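Local coordinates for ribosomal-protein-S5-alanine N-acetyltransferase (Vibrio fischeri, PDB 3IGR), which probably transfers an acetyl group from acetyl-CoA to the N-terminal alanine of ribosomal protein uS5, at residues 81-86 and 100-105. Numbering follows the deposited sequence.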
ATOM      1  N   ILE A  81     -12.290  11.774 -14.270  1.00 11.34           N
ATOM      2  CA  ILE A  81     -12.937  11.221 -13.076  1.00 11.47           C
ATOM      3  C   ILE A  81     -12.199  11.580 -11.791  1.00 11.45           C
ATOM      4  O   ILE A  81     -12.508  11.060 -10.721  1.00 10.89           O
ATOM      5  CB  ILE A  81     -13.082   9.684 -13.170  1.00 12.18           C
ATOM      6  CG1 ILE A  81     -11.692   9.034 -13.251  1.00 13.35           C
ATOM      7  CG2 ILE A  81     -13.967   9.330 -14.374  1.00 11.56           C
ATOM      8  CD1 ILE A  81     -11.472   7.856 -12.335  1.00 15.86           C
ATOM      9  N   GLY A  82     -11.232  12.488 -11.894  1.00 11.79           N
ATOM     10  CA  GLY A  82     -10.447  12.890 -10.723  1.00 12.03           C
ATOM     11  C   GLY A  82      -9.424  13.944 -11.073  1.00 12.21           C
ATOM     12  O   GLY A  82      -9.152  14.186 -12.252  1.00 12.00           O
ATOM     13  N   THR A  83      -8.869  14.576 -10.034  1.00 11.89           N
ATOM     14  CA  THR A  83      -7.871  15.614 -10.191  1.00 11.97           C
ATOM     15  C   THR A  83      -6.854  15.475  -9.062  1.00 11.91           C
ATOM     16  O   THR A  83      -7.183  14.995  -7.972  1.00 11.57           O
ATOM     17  CB  THR A  83      -8.486  17.053 -10.100  1.00 11.63           C
ATOM     18  OG1 THR A  83      -9.087  17.219  -8.818  1.00 11.86           O
ATOM     19  CG2 THR A  83      -9.536  17.318 -11.196  1.00 10.85           C
ATOM     20  N   VAL A  84      -5.620  15.869  -9.331  1.00 11.80           N
ATOM     21  CA  VAL A  84      -4.598  15.974  -8.280  1.00 12.12           C
ATOM     22  C   VAL A  84      -3.874  17.249  -8.620  1.00 12.39           C
ATOM     23  O   VAL A  84      -3.267  17.349  -9.686  1.00 12.37           O
ATOM     24  CB  VAL A  84      -3.608  14.763  -8.240  1.00 12.32           C
ATOM     25  CG1 VAL A  84      -2.648  14.885  -7.064  1.00 11.57           C
ATOM     26  CG2 VAL A  84      -4.367  13.422  -8.112  1.00 12.88           C
ATOM     27  N   SER A  85      -3.971  18.241  -7.738  1.00 12.51           N
ATOM     28  CA  SER A  85      -3.458  19.575  -8.049  1.00 12.41           C
ATOM     29  C   SER A  85      -2.339  19.948  -7.095  1.00 12.18           C
ATOM     30  O   SER A  85      -2.542  19.964  -5.888  1.00 12.10           O
ATOM     31  CB  SER A  85      -4.578  20.603  -7.947  1.00 12.06           C
ATOM     32  OG  SER A  85      -4.047  21.916  -8.067  1.00 14.27           O
ATOM     33  N   TYR A  86      -1.161  20.246  -7.642  1.00 12.50           N
ATOM     34  CA  TYR A  86      -0.025  20.740  -6.845  1.00 12.13           C
ATOM     35  C   TYR A  86       0.064  22.241  -7.084  1.00 11.88           C
ATOM     36  O   TYR A  86       0.264  22.689  -8.220  1.00 12.13           O
ATOM     37  CB  TYR A  86       1.278  20.029  -7.221  1.00 11.72           C
ATOM     38  CG  TYR A  86       1.197  18.553  -6.948  1.00 12.73           C
ATOM     39  CD1 TYR A  86       1.533  18.041  -5.698  1.00 11.56           C
ATOM     40  CD2 TYR A  86       0.715  17.665  -7.922  1.00 12.36           C
ATOM     41  CE1 TYR A  86       1.439  16.679  -5.437  1.00  9.52           C
ATOM     42  CE2 TYR A  86       0.612  16.297  -7.664  1.00 10.99           C
ATOM     43  CZ  TYR A  86       0.974  15.822  -6.413  1.00  9.87           C
ATOM     44  OH  TYR A  86       0.854  14.500  -6.124  1.00  9.81           O
ATOM     45  N   GLY A 100      -3.910  19.012  -3.485  1.00 10.90           N
ATOM     46  CA  GLY A 100      -5.366  18.875  -3.274  1.00 12.00           C
ATOM     47  C   GLY A 100      -5.885  17.917  -4.336  1.00 11.90           C
ATOM     48  O   GLY A 100      -5.390  17.922  -5.464  1.00 13.82           O
ATOM     49  N   TYR A 101      -6.868  17.096  -4.001  1.00 11.56           N
ATOM     50  CA  TYR A 101      -7.343  16.076  -4.957  1.00 11.56           C
ATOM     51  C   TYR A 101      -8.834  15.838  -4.803  1.00 11.44           C
ATOM     52  O   TYR A 101      -9.421  16.139  -3.764  1.00 10.73           O
ATOM     53  CB  TYR A 101      -6.596  14.733  -4.794  1.00 10.96           C
ATOM     54  CG  TYR A 101      -6.426  14.332  -3.350  1.00 12.04           C
ATOM     55  CD1 TYR A 101      -5.245  14.617  -2.682  1.00 13.37           C
ATOM     56  CD2 TYR A 101      -7.461  13.701  -2.641  1.00 13.70           C
ATOM     57  CE1 TYR A 101      -5.078  14.297  -1.359  1.00 15.57           C
ATOM     58  CE2 TYR A 101      -7.308  13.363  -1.319  1.00 13.49           C
ATOM     59  CZ  TYR A 101      -6.109  13.666  -0.682  1.00 13.72           C
ATOM     60  OH  TYR A 101      -5.912  13.362   0.633  1.00 14.76           O
ATOM     61  N   SER A 102      -9.432  15.268  -5.843  1.00 11.31           N
ATOM     62  CA  SER A 102     -10.827  14.883  -5.799  1.00 11.77           C
ATOM     63  C   SER A 102     -11.031  13.692  -6.719  1.00 11.78           C
ATOM     64  O   SER A 102     -10.216  13.428  -7.620  1.00 11.42           O
ATOM     65  CB  SER A 102     -11.739  16.057  -6.219  1.00 12.07           C
ATOM     66  OG  SER A 102     -11.545  16.387  -7.586  1.00 12.80           O
ATOM     67  N   LEU A 103     -12.117  12.972  -6.467  1.00 11.80           N
ATOM     68  CA  LEU A 103     -12.508  11.813  -7.253  1.00 11.69           C
ATOM     69  C   LEU A 103     -14.007  11.824  -7.461  1.00 11.80           C
ATOM     70  O   LEU A 103     -14.774  12.196  -6.557  1.00 11.88           O
ATOM     71  CB  LEU A 103     -12.094  10.524  -6.543  1.00 11.62           C
ATOM     72  CG  LEU A 103     -12.184   9.200  -7.323  1.00 11.34           C
ATOM     73  CD1 LEU A 103     -11.216   9.186  -8.481  1.00 11.76           C
ATOM     74  CD2 LEU A 103     -11.895   8.046  -6.391  1.00 10.37           C
ATOM     75  N   ASP A 104     -14.413  11.436  -8.666  1.00 11.74           N
ATOM     76  CA  ASP A 104     -15.814  11.239  -9.007  1.00 12.11           C
ATOM     77  C   ASP A 104     -16.473  10.290  -8.009  1.00 12.07           C
ATOM     78  O   ASP A 104     -15.869   9.298  -7.633  1.00 12.97           O
ATOM     79  CB  ASP A 104     -15.910  10.687 -10.426  1.00 11.67           C
ATOM     80  CG  ASP A 104     -17.332  10.650 -10.935  1.00 12.28           C
ATOM     81  OD1 ASP A 104     -17.736  11.615 -11.617  1.00 12.46           O
ATOM     82  OD2 ASP A 104     -18.050   9.679 -10.626  1.00 11.09           O
ATOM     83  N   SER A 105     -17.699  10.593  -7.572  1.00 12.15           N
ATOM     84  CA  SER A 105     -18.348   9.795  -6.513  1.00 12.34           C
ATOM     85  C   SER A 105     -18.716   8.366  -6.938  1.00 12.82           C
ATOM     86  O   SER A 105     -18.844   7.482  -6.092  1.00 13.09           O
ATOM     87  CB  SER A 105     -19.579  10.511  -5.925  1.00 12.76           C
ATOM     88  OG  SER A 105     -20.619  10.570  -6.872  1.00 11.66           O
TER
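The antiparallel hairpin of the GNAT fold formed by strands 79-90 and 96-103 is held here by T83 against S102 and S85 against G100, the hydrogen-bonded pairs. T83 and S102 hydrogen-bond in both directions, T83 N to S102 O at 3.0 Å, each donor tilted about 30° from the carbonyl plane. S85 and G100 do the same, and S85 N reaches G100 O at 2.7 Å, nearly along the C=O axis. Beyond the end of strand 96-103, D104 N still reaches I81 O at 2.8 Å; the N-H points straight at the oxygen but comes from above the carbonyl plane. On its other edge strand 79-90 carries a classic beta bulge, I81 and G82 standing opposite the single residue V72 of strand 68-74.

On the face carrying T83 and S102, the two hydroxyls meet, T83 OG1 to S102 OG at 2.9 Å. Each oxygen sits between its own backbone N and carbonyl carbon (chi1 61° and 66°), which brings the pair together. S102 OG also hydrogen-bonds Y26 OH of helix 20-29. On the face carrying V84 and Y101 the contacts across the strands are apolar: V84 CG2 packs on Y101 CB at 4.2 Å. Nearer the bulge, I81 CD1 lies beside L103 CD1 at 4.1 Å. Helix 112-126 covers V84 and Y101, while Y101 OH hydrogen-bonds S144 OG.

The hydroxyls of T83, S102 and Y26 thus give the buried serine oxygen two partners and tie the hairpin to helix 20-29. D104 OD1 adds a second tie, a salt bridge to R29 NE and a hydrogen bond from N30 ND2; these donors probably stabilise the carboxylate's negative charge.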